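Local coordinates for F-actin-capping protein subunit alpha (Plasmodium berghei, PDB 7A0H), which probably caps the fast-growing barbed ends of actin filaments, blocking subunit exchange there without severing them, and is built as an asymmetric homodimer, at residues 205-211 / 233-239; 192-196 / 254-258. All blocks are in the same frame, centred on the assembly; numbering follows the deposited sequence.

Contact 1. Residues 205-211 / 233-239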
# COMPACT_ATOMS: atom_id res chain seq x y z
N GLN A 205 14.88 -22.30 -35.70
CA GLN A 205 14.72 -23.55 -34.93
C GLN A 205 14.88 -23.30 -33.44
O GLN A 205 14.58 -24.20 -32.63
CB GLN A 205 15.66 -24.65 -35.41
CG GLN A 205 15.34 -25.01 -36.89
CD GLN A 205 16.23 -26.13 -37.47
OE1 GLN A 205 17.46 -26.06 -37.46
NE2 GLN A 205 15.59 -27.18 -37.95
N GLU A 206 15.32 -22.11 -33.08
CA GLU A 206 15.40 -21.71 -31.69
C GLU A 206 14.73 -20.35 -31.49
O GLU A 206 14.95 -19.40 -32.25
CB GLU A 206 16.87 -21.65 -31.26
CG GLU A 206 16.96 -21.44 -29.79
CD GLU A 206 18.38 -21.50 -29.28
OE1 GLU A 206 18.94 -20.39 -29.10
OE2 GLU A 206 18.91 -22.65 -29.08
N ILE A 207 13.90 -20.27 -30.47
CA ILE A 207 13.25 -19.01 -30.16
C ILE A 207 13.54 -18.70 -28.72
O ILE A 207 13.95 -19.56 -27.94
CB ILE A 207 11.75 -19.03 -30.39
CG1 ILE A 207 11.18 -19.97 -29.36
CG2 ILE A 207 11.51 -19.28 -31.89
CD1 ILE A 207 9.72 -20.28 -29.66
N ILE A 208 13.37 -17.42 -28.41
CA ILE A 208 13.46 -16.87 -27.07
C ILE A 208 12.04 -16.58 -26.64
O ILE A 208 11.30 -15.91 -27.36
CB ILE A 208 14.30 -15.60 -27.03
CG1 ILE A 208 15.72 -15.89 -27.48
CG2 ILE A 208 14.38 -15.04 -25.62
CD1 ILE A 208 16.30 -17.15 -26.83
N LEU A 209 11.64 -17.15 -25.56
CA LEU A 209 10.35 -16.92 -24.95
C LEU A 209 10.64 -16.16 -23.64
O LEU A 209 11.44 -16.60 -22.83
CB LEU A 209 9.65 -18.25 -24.72
CG LEU A 209 8.26 -18.10 -24.12
CD1 LEU A 209 7.20 -17.51 -25.14
CD2 LEU A 209 7.81 -19.43 -23.61
N THR A 210 10.16 -14.91 -23.56
CA THR A 210 10.24 -14.05 -22.37
C THR A 210 8.87 -13.99 -21.74
O THR A 210 7.86 -13.98 -22.46
CB THR A 210 10.59 -12.61 -22.72
OG1 THR A 210 9.61 -12.17 -23.67
CG2 THR A 210 11.99 -12.53 -23.28
N GLY A 211 8.82 -14.00 -20.42
CA GLY A 211 7.55 -13.99 -19.74
C GLY A 211 7.63 -13.21 -18.45
O GLY A 211 8.72 -12.95 -17.89
N PHE A 233 10.85 -14.34 -16.61
CA PHE A 233 11.46 -15.53 -17.22
C PHE A 233 11.95 -15.24 -18.64
O PHE A 233 11.25 -14.53 -19.40
CB PHE A 233 10.43 -16.68 -17.33
CG PHE A 233 9.80 -17.07 -16.04
CD1 PHE A 233 10.43 -17.95 -15.17
CD2 PHE A 233 8.58 -16.54 -15.65
CE1 PHE A 233 9.87 -18.28 -13.98
CE2 PHE A 233 8.01 -16.93 -14.42
CZ PHE A 233 8.63 -17.76 -13.63
N GLU A 234 13.09 -15.87 -19.02
CA GLU A 234 13.66 -15.78 -20.38
C GLU A 234 14.26 -17.14 -20.79
O GLU A 234 15.34 -17.51 -20.33
CB GLU A 234 14.71 -14.67 -20.46
CG GLU A 234 15.38 -14.58 -21.87
CD GLU A 234 16.23 -13.32 -22.05
OE1 GLU A 234 15.98 -12.31 -21.37
OE2 GLU A 234 17.16 -13.34 -22.87
N LYS A 235 13.55 -17.87 -21.66
CA LYS A 235 13.90 -19.25 -21.98
C LYS A 235 14.20 -19.44 -23.47
O LYS A 235 13.45 -18.96 -24.34
CB LYS A 235 12.72 -20.21 -21.58
CG LYS A 235 12.26 -20.10 -20.09
CD LYS A 235 13.36 -20.55 -19.14
CE LYS A 235 12.80 -20.86 -17.79
NZ LYS A 235 13.88 -21.23 -16.82
N ARG A 236 15.24 -20.20 -23.76
CA ARG A 236 15.53 -20.69 -25.11
C ARG A 236 14.80 -22.01 -25.33
O ARG A 236 14.87 -22.92 -24.50
CB ARG A 236 17.03 -20.93 -25.34
CG ARG A 236 17.85 -19.65 -25.54
CD ARG A 236 19.41 -19.82 -25.60
NE ARG A 236 20.07 -18.59 -26.07
CZ ARG A 236 20.82 -17.73 -25.34
NH1 ARG A 236 21.08 -17.89 -24.04
NH2 ARG A 236 21.32 -16.66 -25.95
N VAL A 237 14.08 -22.10 -26.41
CA VAL A 237 13.24 -23.23 -26.73
C VAL A 237 13.61 -23.73 -28.14
O VAL A 237 13.74 -22.92 -29.07
CB VAL A 237 11.77 -22.81 -26.66
CG1 VAL A 237 10.83 -24.04 -26.87
CG2 VAL A 237 11.55 -22.10 -25.35
N SER A 238 13.69 -25.05 -28.30
CA SER A 238 13.95 -25.65 -29.62
C SER A 238 12.63 -25.97 -30.32
O SER A 238 11.74 -26.58 -29.73
CB SER A 238 14.78 -26.94 -29.47
OG SER A 238 16.13 -26.65 -29.06
N VAL A 239 12.52 -25.60 -31.60
CA VAL A 239 11.26 -25.70 -32.31
C VAL A 239 11.58 -26.12 -33.72
O VAL A 239 12.72 -26.06 -34.17
CB VAL A 239 10.46 -24.35 -32.32
CG1 VAL A 239 10.17 -23.94 -30.94
CG2 VAL A 239 11.26 -23.29 -33.03
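Residues 206-211 and 233-238 run antiparallel, their axes 165° apart and 4.6 Å from each other at closest approach. Seven backbone hydrogen bonds hold the register: Ile207-Val237, Leu209-Lys235 and Gly211-Phe233 are hydrogen-bonded pairs with both bonds made, and Val239 N adds a single bond to Gln205 O (2.7 Å) where the ladder ends. The straightest is Leu209 N to Lys235 O, with 178° at the hydrogen. In the non-hydrogen-bonded pairs the CA atoms come nearer, and CA-H...O contacts fill in, as from Thr210 CA to Phe233 O (3.2 Å). These are the paired ends of the hairpin 206-220/223-238, whose second strand borders the five-stranded antiparallel sheet within this chain; helix 243-266 covers the face bearing Leu209, Phe233 and Lys235. On that face Ile207 CG1 meets Val237 CB at 4.0 Å, while Ile207 CD1 reaches Val239 CG1 (3.9 Å), those two side chains crossing at about a right angle. Val198 and Phe200 of the neighbouring strand also touch Ile207. The face bearing Glu206, Ile208 and Arg236 mixes charged and apolar groups: the extended Glu206 chain (chi1 -171°) brings OE1 near the plane of the Arg236 guanidinium at its edge, a long salt bridge of 3.7 Å to Arg236 NE. Ile208 lies along the Arg236 stem, both pointing the same way.

Contact 2. Residues 192-196 / 254-258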
# COMPACT_ATOMS: atom_id res chain seq x y z
N TRP A 192 -4.13 -12.42 -11.02
CA TRP A 192 -3.08 -13.20 -11.67
C TRP A 192 -3.03 -12.80 -13.13
O TRP A 192 -4.04 -12.85 -13.84
CB TRP A 192 -3.35 -14.69 -11.50
CG TRP A 192 -2.45 -15.69 -12.24
CD1 TRP A 192 -2.62 -16.15 -13.52
CD2 TRP A 192 -1.30 -16.35 -11.74
NE1 TRP A 192 -1.66 -17.04 -13.84
CE2 TRP A 192 -0.82 -17.20 -12.77
CE3 TRP A 192 -0.63 -16.33 -10.51
CZ2 TRP A 192 0.31 -18.01 -12.63
CZ3 TRP A 192 0.49 -17.16 -10.35
CH2 TRP A 192 0.95 -17.98 -11.42
N ARG A 193 -1.85 -12.39 -13.56
CA ARG A 193 -1.55 -11.98 -14.92
C ARG A 193 -0.25 -12.67 -15.38
O ARG A 193 0.83 -12.44 -14.81
CB ARG A 193 -1.41 -10.44 -14.99
CG ARG A 193 -2.71 -9.64 -14.75
CD ARG A 193 -3.68 -10.08 -15.65
NE ARG A 193 -4.91 -9.37 -15.69
CZ ARG A 193 -5.97 -9.57 -14.92
NH1 ARG A 193 -5.96 -10.45 -13.97
NH2 ARG A 193 -7.07 -8.83 -15.14
N SER A 194 -0.33 -13.49 -16.42
CA SER A 194 0.83 -14.27 -16.91
C SER A 194 1.02 -13.98 -18.39
O SER A 194 0.15 -14.31 -19.23
CB SER A 194 0.62 -15.78 -16.67
OG SER A 194 1.72 -16.53 -17.21
N SER A 195 2.12 -13.36 -18.74
CA SER A 195 2.22 -12.83 -20.08
C SER A 195 3.52 -13.25 -20.74
O SER A 195 4.58 -13.28 -20.08
CB SER A 195 2.06 -11.21 -20.07
OG SER A 195 3.07 -10.64 -19.26
N TRP A 196 3.45 -13.52 -22.04
CA TRP A 196 4.51 -14.25 -22.77
C TRP A 196 4.63 -13.66 -24.15
O TRP A 196 3.60 -13.43 -24.84
CB TRP A 196 4.17 -15.77 -22.82
CG TRP A 196 4.11 -16.27 -21.42
CD1 TRP A 196 3.00 -16.29 -20.61
CD2 TRP A 196 5.20 -16.74 -20.61
NE1 TRP A 196 3.35 -16.66 -19.32
CE2 TRP A 196 4.68 -16.97 -19.31
CE3 TRP A 196 6.56 -17.02 -20.88
CZ2 TRP A 196 5.47 -17.56 -18.28
CZ3 TRP A 196 7.36 -17.51 -19.84
CH2 TRP A 196 6.79 -17.79 -18.55
N ILE A 254 5.64 -22.31 -20.39
CA ILE A 254 4.69 -21.60 -19.55
C ILE A 254 4.21 -22.50 -18.42
O ILE A 254 4.13 -22.06 -17.26
CB ILE A 254 3.51 -21.08 -20.41
CG1 ILE A 254 3.96 -19.88 -21.26
CG2 ILE A 254 2.36 -20.65 -19.55
CD1 ILE A 254 3.03 -19.65 -22.42
N ARG A 255 3.90 -23.78 -18.74
CA ARG A 255 3.47 -24.72 -17.69
C ARG A 255 4.51 -24.80 -16.57
O ARG A 255 4.19 -24.72 -15.37
CB ARG A 255 3.20 -26.11 -18.30
CG ARG A 255 2.94 -27.23 -17.27
CD ARG A 255 2.48 -28.57 -17.92
NE ARG A 255 3.45 -29.01 -18.94
CZ ARG A 255 3.15 -29.82 -19.94
NH1 ARG A 255 1.90 -30.34 -20.03
NH2 ARG A 255 4.10 -30.11 -20.81
N GLU A 256 5.78 -24.84 -16.94
CA GLU A 256 6.84 -24.98 -15.95
C GLU A 256 7.09 -23.69 -15.20
O GLU A 256 7.38 -23.70 -13.99
CB GLU A 256 8.12 -25.39 -16.70
CG GLU A 256 9.24 -25.86 -15.83
CD GLU A 256 10.62 -25.71 -16.49
OE1 GLU A 256 10.71 -25.14 -17.62
OE2 GLU A 256 11.63 -26.10 -15.84
N CYS A 257 7.14 -22.58 -15.92
CA CYS A 257 7.33 -21.29 -15.21
C CYS A 257 6.20 -21.00 -14.22
O CYS A 257 6.45 -20.53 -13.10
CB CYS A 257 7.50 -20.22 -16.26
SG CYS A 257 9.08 -20.42 -17.19
N GLU A 258 4.97 -21.42 -14.52
CA GLU A 258 3.90 -21.14 -13.57
C GLU A 258 4.02 -22.05 -12.38
O GLU A 258 3.77 -21.65 -11.23
CB GLU A 258 2.55 -21.25 -14.28
CG GLU A 258 2.32 -20.03 -15.38
CD GLU A 258 0.88 -19.83 -15.80
OE1 GLU A 258 0.07 -20.72 -15.56
OE2 GLU A 258 0.54 -18.84 -16.42
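Where strand 192-196 packs against helix 254-258, Trp196 lays one indole face against Ile254 and Ser194 hydrogen-bonds to Glu258; here helix 243-266 packs on one face of the antiparallel five-stranded sheet of the capping-protein alpha subunit. The short segment axes approach to 10.7 Å and their directions differ by 140°. Packing is tightest at Trp196: Ile254 CG1 sits 3.5 Å from the centroid of its five-membered ring, only 10° off the normal, a CH-pi contact. Farther along, Cys257 CB comes to 3.4 Å from Trp196 CH2, while the Cys257 sulfur stands obliquely to the six-membered ring. Trp192 touches the helix less, offering its CZ2 edge to Glu258 CD at 3.7 Å with the carboxylate plane nearly perpendicular to the ring; Pro285 of the second subunit packs on this indole too. On the helix, Arg255 points away from the strand and bonds to Tyr131 OH, and Glu256 is exposed, marking the solvent side. Between the two tryptophans the polar atoms are paired in a buried chain. Glu258 OE1 is hydrogen-bonded to Tyr132 OH and Tyr127 OH, which would probably steady the anion, and OE2 turns to the strand. With chi1 at 177°, Ser194 OG swings opposite its own amide nitrogen and donates to the anti lone pair of Glu258 OE2 (2.7 Å), while Trp196 NE1 donates almost straight to Ser194 OG in the indole plane, also at 2.7 Å.

How the contacts relate
The centres of the two contacts lie about 14 Å apart, and the helix-facing side of contact 1 adjoins contact 2. Contact 1 is nested inside the loop closed by contact 2: the chain leaves strand 187-200, forms the hairpin 206-220/223-238 and returns as helix 243-266. Trp196 makes most of the junction. Trp196 CE3 lies 3.4 Å from Gly211 CA, where no side chain intervenes, and Trp196 CH2 lies 3.6 Å from Phe233 CD2. Phe233 also reaches the helix directly, its CD1 standing 3.5 Å from Cys257 SG. Farther along the hairpin, Leu209 touches both Trp196 and Val253.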